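PDB 4ND2: lactate dehydrogenase, adjacent gene encodes predicted malate dehydrogenase from Cryptosporidium parvum, which probably catalyses the reversible, NAD-dependent interconversion of (S)-lactate and pyruvate. Local coordinates for residues Ala259-His264 / Ile270-Pro275; Val274-Gly279 / Glu284-Leu289; Gly17-Ile22 / Ile77-Ile82. All blocks are in the same frame, centred on the assembly; numbering follows the deposited sequence.

Interactions 1 and 2 are the two seams of one antiparallel sheet, with strand 270-279 in the middle; Val274 and Pro275 belong to both. Their centres lie about 9 Å apart, and they also meet directly through a probable hydrogen bond of 2.9 Å from His264 ND1 to Glu288 OE2. Interaction 3 stands across the chain's centre in the NAD-binding domain, about 24 Å from either of them centre to centre, and it carries residues that touch the bound cofactor analogue. The sheet approaches the catalytic region more remotely: the side chain of Met272 in interaction 1 is about 9 Å from that of His177, the predicted proton acceptor.

Interaction 1 of 3, residues Ala259-His264 / Ile270-Pro275; sequences AFCSNH and IYMGVP
Ile270 enters the second strand by pairing with Cys261. Ile270 O receives the Cys261 N-H at an N to O distance of 2.9 Å, and Ile270 N returns a longer bond of 3.2 Å to Cys261 O. The axes of the short segments run at 115° to each other, well away from antiparallel. The Ile270 side chain shares a face with Cys261 and packs on Ile303 and Val306 of helix 293-314.

Tyr271 comes next and makes the non-hydrogen-bonded pair with Phe260, and here the side chains carry the contact. Phe260 CB lies over one face of the Tyr271 ring, displaced toward its rim, in a CH-pi contact 4.0 Å from the centroid. With Phe260 CG anti to the backbone N (chi1 -167°), the phenyl group passes across the tyrosine, and the two ring planes are inclined at 56°. Tyr271 CD2 also presses on the Ala259 carbonyl carbon C at 3.3 Å. The single proton of the Tyr271 hydroxyl lies within reach of both the Val142 and His139 carbonyls.

Met272 restores the backbone ladder: Ala259 N bonds to Met272 O at 3.1 Å, and Met272 N to Ala259 O at 3.2 Å. The extended thioether brings Met272 CE within 4.2 Å of Cys261 SG. Beyond Gly273, Val274 adds its two methyl groups, CG2 resting on Ala259 CB at 4.2 Å and CG1 near the cysteine sulfur. Paired bonds alternating with a side-chain pair mark this as an antiparallel beta hairpin, part of the three-stranded sheet in the C-terminal alpha/beta domain of the lactate/malate dehydrogenase family.

Interaction 2 of 3, residues Val274-Gly279 / Glu284-Leu289; sequences VPTIIG and EDILEL
Pro275 and Leu287 meet through the backbone, where Leu287 N donates to Pro275 O at 2.8 Å, almost head-on to the carbonyl. Glu284 N reaches Ile277 O in the same manner, also at 2.8 Å. Between them, Ile277 N bonds to Asp285 O at 2.9 Å, but from well above the carbonyl plane. A CA-H...O contact supplements this ladder, Thr276 CA lying 3.2 Å from Asp285 O.

Apolar contacts line both faces. Val274 CG2 touches Ile286 CG2 at 4.0 Å beside the Thr276-Ile286 pair. On the other side, Ile277 CD1 meets Leu287 CD1 at 4.1 Å, and Ile277 packs on Val164 of the second subunit. The Pro275 ring offers CG to Leu289 CD1 at 3.9 Å.

At the turn end one polar side chain, Glu284, reaches back. Extended beyond CG, it brings its carboxylate up to Gly279, with Glu284 OE1 3.2 Å from Gly279 C. That oxygen accepts from the backbone N of Asn281, while OE2 forms a salt bridge to Lys252.

Chemically, the seam combines main-chain bonds with buried apolar side chains on both faces, yet the buried Asp285 N finds no partner, which probably costs some of the pairing energy.

Interaction 3 of 3, residues Gly17-Ile22 / Ile77-Ile82; sequences GNIAYI and IITASI. With A3D (3-acetylpyridine adenine dinucleotide), chain C.
Ile19 and Ile77 bring helix 14-26 down onto the parallel sheet of a Rossmann fold. Strand 75-78 lies next to strand 6-10, whose end leads through the glycine-rich segment Gly11-Gly16 into the first turn of this helix.

From Ile19 CB the side chain forks. Ile19 CG2 goes to Ile77 CD1, 3.9 Å away. The other branch leaves with CG1 anti to the carbonyl carbon (chi1 -70°) and continues extended, which carries CD1 forward to the strand. There Ile19 CD1 meets Ile77 CG2 at 3.7 Å and Thr79 CG2 at 4.1 Å. The two isoleucines thus approach tip to tip with their branches exchanged, each CD1 against the other's CG2. Ala237 and Ala240 of helix 234-248 also pack against Ile19, and Ile120 touches all three of Ile19, Ile77 and Thr79, so the methyl cluster is enclosed on several sides.

Thr79 marks the change from packing to ligand binding. While its methyl faces Ile19, its hydroxyl bonds to the carbonyls of Gly11 and Ile10 and so ties the strand end to the start of the dinucleotide-binding segment. From here on the chain lines the cofactor analogue, 3-acetylpyridine adenine dinucleotide. Thr79 O approaches the ribose carbon C5D at 3.0 Å, and the methyl CB of Ala80 rests against the adenine, 3.5 Å from N3A. Ser81 OG lies 3.0 Å from O3D of the ribose on the pyridine side, and is hydrogen-bonded to Asn97 ND2. The Ser81 backbone N adds a weak hydrogen bond to the adenosine ribose oxygen O4B, at 3.5 Å with an angle of 154° at the hydrogen.

Interaction 1 of 3, residues Ala259-His264 / Ile270-Pro275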
loop_
_atom_site.group_PDB
_atom_site.type_symbol
_atom_site.label_atom_id
_atom_site.label_comp_id
_atom_site.label_asym_id
_atom_site.label_seq_id
_atom_site.Cartn_x
_atom_site.Cartn_y
_atom_site.Cartn_z
ATOM N N ALA A 259 25.753 10.584 -9.959
ATOM C CA ALA A 259 25.286 11.740 -10.719
ATOM C C ALA A 259 26.453 12.639 -11.110
ATOM O O ALA A 259 27.532 12.561 -10.522
ATOM C CB ALA A 259 24.272 12.527 -9.906
ATOM N N PHE A 260 26.221 13.495 -12.100
ATOM C CA PHE A 260 27.257 14.393 -12.605
ATOM C C PHE A 260 27.469 15.559 -11.636
ATOM O O PHE A 260 26.640 16.468 -11.551
ATOM C CB PHE A 260 26.895 14.902 -14.003
ATOM C CG PHE A 260 28.034 15.574 -14.718
ATOM C CD1 PHE A 260 28.005 16.939 -14.978
ATOM C CD2 PHE A 260 29.141 14.843 -15.132
ATOM C CE1 PHE A 260 29.056 17.560 -15.639
ATOM C CE2 PHE A 260 30.195 15.457 -15.792
ATOM C CZ PHE A 260 30.152 16.817 -16.045
ATOM N N CYS A 261 28.585 15.510 -10.912
ATOM C CA CYS A 261 28.893 16.466 -9.851
ATOM C C CYS A 261 29.911 17.499 -10.340
ATOM O O CYS A 261 31.045 17.144 -10.678
ATOM C CB CYS A 261 29.442 15.708 -8.644
ATOM S SG CYS A 261 29.664 16.713 -7.164
ATOM N N SER A 262 29.509 18.772 -10.365
ATOM C CA SER A 262 30.313 19.838 -10.984
ATOM C C SER A 262 30.775 20.954 -10.042
ATOM O O SER A 262 31.845 21.524 -10.252
ATOM C CB SER A 262 29.543 20.461 -12.151
ATOM O OG SER A 262 29.458 19.555 -13.235
ATOM N N ASN A 263 29.978 21.289 -9.032
ATOM C CA ASN A 263 30.322 22.387 -8.118
ATOM C C ASN A 263 30.263 21.976 -6.649
ATOM O O ASN A 263 29.978 22.799 -5.779
ATOM C CB ASN A 263 29.395 23.581 -8.365
ATOM C CG ASN A 263 29.573 24.183 -9.747
ATOM O OD1 ASN A 263 30.691 24.488 -10.165
ATOM N ND2 ASN A 263 28.467 24.368 -10.460
ATOM N N HIS A 264 30.539 20.702 -6.380
ATOM C CA HIS A 264 30.478 20.161 -5.025
ATOM C C HIS A 264 31.591 19.140 -4.818
ATOM O O HIS A 264 32.117 18.587 -5.783
ATOM C CB HIS A 264 29.121 19.493 -4.764
ATOM C CG HIS A 264 27.948 20.262 -5.290
ATOM N ND1 HIS A 264 27.289 21.217 -4.547
ATOM C CD2 HIS A 264 27.311 20.210 -6.483
ATOM C CE1 HIS A 264 26.297 21.721 -5.259
ATOM N NE2 HIS A 264 26.290 21.127 -6.439
ATOM N N ILE A 270 32.316 15.167 -12.780
ATOM C CA ILE A 270 32.547 13.725 -12.726
ATOM C C ILE A 270 31.298 13.007 -12.214
ATOM O O ILE A 270 30.608 13.507 -11.320
ATOM C CB ILE A 270 33.759 13.379 -11.829
ATOM C CG1 ILE A 270 34.101 11.887 -11.931
ATOM C CG2 ILE A 270 33.505 13.772 -10.377
ATOM C CD1 ILE A 270 35.328 11.484 -11.143
ATOM N N TYR A 271 31.008 11.842 -12.791
ATOM C CA TYR A 271 29.941 10.979 -12.287
ATOM C C TYR A 271 30.440 10.186 -11.083
ATOM O O TYR A 271 31.356 9.373 -11.206
ATOM C CB TYR A 271 29.439 10.019 -13.374
ATOM C CG TYR A 271 28.301 10.571 -14.196
ATOM C CD1 TYR A 271 28.510 11.041 -15.490
ATOM C CD2 TYR A 271 27.011 10.626 -13.677
ATOM C CE1 TYR A 271 27.464 11.547 -16.245
ATOM C CE2 TYR A 271 25.960 11.133 -14.421
ATOM C CZ TYR A 271 26.189 11.589 -15.705
ATOM O OH TYR A 271 25.148 12.093 -16.447
ATOM N N MET A 272 29.843 10.436 -9.919
ATOM C CA MET A 272 30.149 9.671 -8.712
ATOM C C MET A 272 28.979 9.702 -7.731
ATOM O O MET A 272 28.064 10.514 -7.867
ATOM C CB MET A 272 31.414 10.209 -8.038
ATOM C CG MET A 272 31.266 11.590 -7.415
ATOM S SD MET A 272 32.738 12.086 -6.501
ATOM C CE MET A 272 32.183 13.630 -5.787
ATOM N N GLY A 273 29.027 8.820 -6.738
ATOM C CA GLY A 273 27.986 8.741 -5.722
ATOM C C GLY A 273 27.908 9.990 -4.860
ATOM O O GLY A 273 28.870 10.336 -4.175
ATOM N N VAL A 274 26.760 10.662 -4.905
ATOM C CA VAL A 274 26.494 11.842 -4.081
ATOM C C VAL A 274 25.016 11.884 -3.698
ATOM O O VAL A 274 24.191 11.273 -4.380
ATOM C CB VAL A 274 26.835 13.154 -4.822
ATOM C CG1 VAL A 274 28.340 13.303 -4.990
ATOM C CG2 VAL A 274 26.132 13.223 -6.175
ATOM N N PRO A 275 24.672 12.614 -2.616
ATOM C CA PRO A 275 23.254 12.817 -2.301
ATOM C C PRO A 275 22.601 13.816 -3.258
ATOM O O PRO A 275 22.973 14.992 -3.272
ATOM C CB PRO A 275 23.269 13.359 -0.860
ATOM C CG PRO A 275 24.690 13.309 -0.399
ATOM C CD PRO A 275 25.547 13.259 -1.623
#

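Interaction 2 of 3, residues Val274-Gly279 / Glu284-Leu289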
loop_
_atom_site.group_PDB
_atom_site.type_symbol
_atom_site.label_atom_id
_atom_site.label_comp_id
_atom_site.label_asym_id
_atom_site.label_seq_id
_atom_site.Cartn_x
_atom_site.Cartn_y
_atom_site.Cartn_z
ATOM N N VAL A 274 26.760 10.662 -4.905
ATOM C CA VAL A 274 26.494 11.842 -4.081
ATOM C C VAL A 274 25.016 11.884 -3.698
ATOM O O VAL A 274 24.191 11.273 -4.380
ATOM C CB VAL A 274 26.835 13.154 -4.822
ATOM C CG1 VAL A 274 28.340 13.303 -4.990
ATOM C CG2 VAL A 274 26.132 13.223 -6.175
ATOM N N PRO A 275 24.672 12.614 -2.616
ATOM C CA PRO A 275 23.254 12.817 -2.301
ATOM C C PRO A 275 22.601 13.816 -3.258
ATOM O O PRO A 275 22.973 14.992 -3.272
ATOM C CB PRO A 275 23.269 13.359 -0.860
ATOM C CG PRO A 275 24.690 13.309 -0.399
ATOM C CD PRO A 275 25.547 13.259 -1.623
ATOM N N THR A 276 21.654 13.341 -4.062
ATOM C CA THR A 276 20.955 14.186 -5.025
ATOM C C THR A 276 19.525 14.443 -4.572
ATOM O O THR A 276 19.017 13.761 -3.687
ATOM C CB THR A 276 20.875 13.518 -6.413
ATOM O OG1 THR A 276 19.975 12.403 -6.358
ATOM C CG2 THR A 276 22.245 13.046 -6.877
ATOM N N ILE A 277 18.894 15.432 -5.195
ATOM C CA ILE A 277 17.450 15.602 -5.135
ATOM C C ILE A 277 16.907 15.183 -6.499
ATOM O O ILE A 277 17.316 15.737 -7.519
ATOM C CB ILE A 277 17.049 17.068 -4.863
ATOM C CG1 ILE A 277 17.693 17.581 -3.568
ATOM C CG2 ILE A 277 15.532 17.209 -4.806
ATOM C CD1 ILE A 277 17.344 16.775 -2.335
ATOM N N ILE A 278 16.004 14.202 -6.516
ATOM C CA ILE A 278 15.397 13.732 -7.765
ATOM C C ILE A 278 13.917 14.112 -7.839
ATOM O O ILE A 278 13.158 13.890 -6.891
ATOM C CB ILE A 278 15.560 12.206 -7.949
ATOM C CG1 ILE A 278 17.049 11.859 -8.069
ATOM C CG2 ILE A 278 14.796 11.727 -9.182
ATOM C CD1 ILE A 278 17.347 10.394 -8.299
ATOM N N GLY A 279 13.529 14.690 -8.974
ATOM C CA GLY A 279 12.138 15.032 -9.256
ATOM C C GLY A 279 11.828 14.871 -10.732
ATOM O O GLY A 279 12.541 14.168 -11.448
ATOM N N GLU A 284 17.977 17.175 -9.874
ATOM C CA GLU A 284 17.683 18.608 -9.797
ATOM C C GLU A 284 18.652 19.387 -8.899
ATOM O O GLU A 284 18.764 20.607 -9.023
ATOM C CB GLU A 284 16.235 18.811 -9.341
ATOM C CG GLU A 284 15.231 18.277 -10.354
ATOM C CD GLU A 284 13.787 18.359 -9.897
ATOM O OE1 GLU A 284 12.912 17.872 -10.641
ATOM O OE2 GLU A 284 13.519 18.906 -8.807
ATOM N N ASP A 285 19.346 18.688 -8.003
ATOM C CA ASP A 285 20.333 19.320 -7.128
ATOM C C ASP A 285 21.226 18.260 -6.488
ATOM O O ASP A 285 20.909 17.069 -6.524
ATOM C CB ASP A 285 19.629 20.141 -6.036
ATOM C CG ASP A 285 20.472 21.311 -5.526
ATOM O OD1 ASP A 285 20.043 21.958 -4.547
ATOM O OD2 ASP A 285 21.551 21.593 -6.089
ATOM N N ILE A 286 22.348 18.700 -5.924
ATOM C CA ILE A 286 23.231 17.838 -5.140
ATOM C C ILE A 286 23.478 18.492 -3.783
ATOM O O ILE A 286 23.786 19.682 -3.718
ATOM C CB ILE A 286 24.575 17.600 -5.860
ATOM C CG1 ILE A 286 24.362 16.735 -7.108
ATOM C CG2 ILE A 286 25.579 16.930 -4.925
ATOM C CD1 ILE A 286 25.545 16.703 -8.050
ATOM N N LEU A 287 23.344 17.714 -2.710
ATOM C CA LEU A 287 23.571 18.211 -1.353
ATOM C C LEU A 287 25.021 17.998 -0.922
ATOM O O LEU A 287 25.641 16.993 -1.280
ATOM C CB LEU A 287 22.641 17.515 -0.358
ATOM C CG LEU A 287 21.142 17.584 -0.649
ATOM C CD1 LEU A 287 20.366 16.904 0.468
ATOM C CD2 LEU A 287 20.678 19.022 -0.826
ATOM N N GLU A 288 25.544 18.942 -0.140
ATOM C CA GLU A 288 26.921 18.885 0.353
ATOM C C GLU A 288 26.966 18.428 1.810
ATOM O O GLU A 288 26.645 19.196 2.719
ATOM C CB GLU A 288 27.588 20.261 0.232
ATOM C CG GLU A 288 27.647 20.801 -1.187
ATOM C CD GLU A 288 28.281 22.181 -1.287
ATOM O OE1 GLU A 288 28.440 22.862 -0.249
ATOM O OE2 GLU A 288 28.616 22.591 -2.420
ATOM N N LEU A 289 27.371 17.177 2.024
ATOM C CA LEU A 289 27.549 16.635 3.372
ATOM C C LEU A 289 28.725 17.302 4.083
ATOM O O LEU A 289 29.658 17.779 3.441
ATOM C CB LEU A 289 27.792 15.123 3.322
ATOM C CG LEU A 289 26.631 14.239 2.862
ATOM C CD1 LEU A 289 27.114 12.816 2.625
ATOM C CD2 LEU A 289 25.502 14.259 3.880
#

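Interaction 3 of 3, residues Gly17-Ile22 / Ile77-Ile82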
loop_
_atom_site.group_PDB
_atom_site.type_symbol
_atom_site.label_atom_id
_atom_site.label_comp_id
_atom_site.label_asym_id
_atom_site.label_seq_id
_atom_site.Cartn_x
_atom_site.Cartn_y
_atom_site.Cartn_z
ATOM N N GLY A 17 13.925 -8.665 -14.296
ATOM C CA GLY A 17 12.667 -9.333 -13.977
ATOM C C GLY A 17 12.072 -8.864 -12.662
ATOM O O GLY A 17 10.865 -8.645 -12.569
ATOM N N ASN A 18 12.918 -8.704 -11.646
ATOM C CA ASN A 18 12.473 -8.188 -10.350
ATOM C C ASN A 18 11.924 -6.770 -10.439
ATOM O O ASN A 18 10.927 -6.454 -9.797
ATOM C CB ASN A 18 13.607 -8.224 -9.321
ATOM C CG ASN A 18 13.740 -9.569 -8.640
ATOM O OD1 ASN A 18 12.861 -10.427 -8.733
ATOM N ND2 ASN A 18 14.840 -9.752 -7.927
ATOM N N ILE A 19 12.572 -5.919 -11.229
ATOM C CA ILE A 19 12.088 -4.551 -11.419
ATOM C C ILE A 19 10.670 -4.565 -11.990
ATOM O O ILE A 19 9.778 -3.889 -11.476
ATOM C CB ILE A 19 13.014 -3.735 -12.344
ATOM C CG1 ILE A 19 14.343 -3.449 -11.638
ATOM C CG2 ILE A 19 12.349 -2.427 -12.754
ATOM C CD1 ILE A 19 15.410 -2.872 -12.543
ATOM N N ALA A 20 10.468 -5.340 -13.051
ATOM C CA ALA A 20 9.154 -5.443 -13.689
ATOM C C ALA A 20 8.086 -5.920 -12.704
ATOM O O ALA A 20 6.970 -5.398 -12.682
ATOM C CB ALA A 20 9.225 -6.378 -14.887
ATOM N N TYR A 21 8.456 -6.908 -11.893
ATOM C CA TYR A 21 7.588 -7.511 -10.880
ATOM C C TYR A 21 7.094 -6.467 -9.879
ATOM O O TYR A 21 5.896 -6.370 -9.601
ATOM C CB TYR A 21 8.395 -8.594 -10.150
ATOM C CG TYR A 21 7.649 -9.614 -9.310
ATOM C CD1 TYR A 21 6.394 -10.094 -9.675
ATOM C CD2 TYR A 21 8.255 -10.165 -8.182
ATOM C CE1 TYR A 21 5.748 -11.056 -8.915
ATOM C CE2 TYR A 21 7.619 -11.128 -7.419
ATOM C CZ TYR A 21 6.368 -11.574 -7.791
ATOM O OH TYR A 21 5.743 -12.539 -7.032
ATOM N N ILE A 22 8.031 -5.682 -9.358
ATOM C CA ILE A 22 7.739 -4.687 -8.323
ATOM C C ILE A 22 7.008 -3.473 -8.893
ATOM O O ILE A 22 6.054 -2.984 -8.284
ATOM C CB ILE A 22 9.033 -4.243 -7.601
ATOM C CG1 ILE A 22 9.694 -5.441 -6.908
ATOM C CG2 ILE A 22 8.753 -3.124 -6.601
ATOM C CD1 ILE A 22 8.814 -6.160 -5.910
ATOM N N ILE A 77 15.611 1.896 -17.482
ATOM C CA ILE A 77 16.519 1.297 -16.511
ATOM C C ILE A 77 17.383 0.259 -17.228
ATOM O O ILE A 77 16.863 -0.704 -17.797
ATOM C CB ILE A 77 15.759 0.655 -15.331
ATOM C CG1 ILE A 77 14.785 1.666 -14.714
ATOM C CG2 ILE A 77 16.739 0.159 -14.278
ATOM C CD1 ILE A 77 13.864 1.085 -13.663
ATOM N N ILE A 78 18.698 0.469 -17.204
ATOM C CA ILE A 78 19.640 -0.369 -17.952
ATOM C C ILE A 78 20.289 -1.409 -17.045
ATOM O O ILE A 78 21.077 -1.072 -16.159
ATOM C CB ILE A 78 20.739 0.480 -18.632
ATOM C CG1 ILE A 78 20.106 1.600 -19.462
ATOM C CG2 ILE A 78 21.629 -0.397 -19.509
ATOM C CD1 ILE A 78 21.101 2.528 -20.128
ATOM N N THR A 79 19.952 -2.675 -17.280
ATOM C CA THR A 79 20.515 -3.793 -16.528
ATOM C C THR A 79 21.372 -4.711 -17.406
ATOM O O THR A 79 21.981 -5.649 -16.897
ATOM C CB THR A 79 19.404 -4.648 -15.883
ATOM O OG1 THR A 79 18.833 -5.530 -16.859
ATOM C CG2 THR A 79 18.312 -3.771 -15.295
ATOM N N ALA A 80 21.425 -4.436 -18.709
ATOM C CA ALA A 80 22.078 -5.327 -19.670
ATOM C C ALA A 80 23.555 -5.507 -19.344
ATOM O O ALA A 80 24.247 -4.547 -19.004
ATOM C CB ALA A 80 21.912 -4.796 -21.084
ATOM N N SER A 81 24.027 -6.744 -19.453
ATOM C CA SER A 81 25.389 -7.087 -19.071
ATOM C C SER A 81 25.831 -8.400 -19.700
ATOM O O SER A 81 25.006 -9.275 -19.972
ATOM C CB SER A 81 25.480 -7.205 -17.547
ATOM O OG SER A 81 26.756 -7.658 -17.128
ATOM N N ILE A 82 27.139 -8.529 -19.916
ATOM C CA ILE A 82 27.736 -9.798 -20.334
ATOM C C ILE A 82 27.572 -10.819 -19.205
ATOM O O ILE A 82 27.480 -10.436 -18.041
ATOM C CB ILE A 82 29.230 -9.647 -20.711
ATOM C CG1 ILE A 82 30.084 -9.251 -19.496
ATOM C CG2 ILE A 82 29.390 -8.631 -21.834
ATOM C CD1 ILE A 82 31.567 -9.186 -19.794
HETATM P PA A3D C . 21.915 -11.235 -15.646
HETATM O O1A A3D C . 20.932 -12.030 -14.830
HETATM O O2A A3D C . 23.054 -11.945 -16.328
HETATM O O5B A3D C . 21.102 -10.416 -16.757
HETATM C C5B A3D C . 21.745 -9.704 -17.808
HETATM C C4B A3D C . 20.783 -9.662 -18.984
HETATM O O4B A3D C . 21.261 -8.749 -19.974
HETATM C C3B A3D C . 20.630 -11.022 -19.664
HETATM O O3B A3D C . 19.264 -11.451 -19.651
HETATM C C2B A3D C . 21.130 -10.800 -21.080
HETATM O O2B A3D C . 20.410 -11.535 -22.074
HETATM C C1B A3D C . 20.953 -9.303 -21.251
HETATM N N9A A3D C . 21.795 -8.728 -22.320
HETATM C C8A A3D C . 23.046 -9.079 -22.674
HETATM N N7A A3D C . 23.473 -8.312 -23.708
HETATM C C5A A3D C . 22.483 -7.463 -24.025
HETATM C C6A A3D C . 22.269 -6.388 -25.013
HETATM N N6A A3D C . 23.234 -6.058 -25.906
HETATM N N1A A3D C . 21.077 -5.746 -24.990
HETATM C C2A A3D C . 20.101 -6.053 -24.113
HETATM N N3A A3D C . 20.233 -7.022 -23.189
HETATM C C4A A3D C . 21.378 -7.741 -23.101
HETATM O O3 A3D C . 22.576 -10.053 -14.766
HETATM P PN A3D C . 21.870 -9.326 -13.505
HETATM O O1N A3D C . 22.045 -10.197 -12.293
HETATM O O2N A3D C . 20.494 -8.856 -13.887
HETATM O O5D A3D C . 22.803 -8.026 -13.354
HETATM C C5D A3D C . 22.798 -7.048 -14.388
HETATM C C4D A3D C . 23.905 -6.018 -14.193
HETATM O O4D A3D C . 23.661 -5.256 -13.005
HETATM C C3D A3D C . 25.293 -6.633 -14.037
HETATM O O3D A3D C . 26.241 -5.887 -14.800
HETATM C C2D A3D C . 25.606 -6.485 -12.566
HETATM O O2D A3D C . 27.003 -6.370 -12.280
HETATM C C1D A3D C . 24.868 -5.198 -12.244
HETATM N N1N A3D C . 24.590 -5.011 -10.821
HETATM C C2N A3D C . 24.873 -3.819 -10.275
HETATM C C3N A3D C . 24.632 -3.578 -8.930
HETATM C C7N A3D C . 24.946 -2.246 -8.320
HETATM O O7N A3D C . 24.780 -2.110 -7.125
HETATM C C8N A3D C . 25.436 -1.114 -9.170
HETATM C C4N A3D C . 24.088 -4.589 -8.149
HETATM C C5N A3D C . 23.799 -5.812 -8.735
HETATM C C6N A3D C . 24.064 -6.000 -10.085
#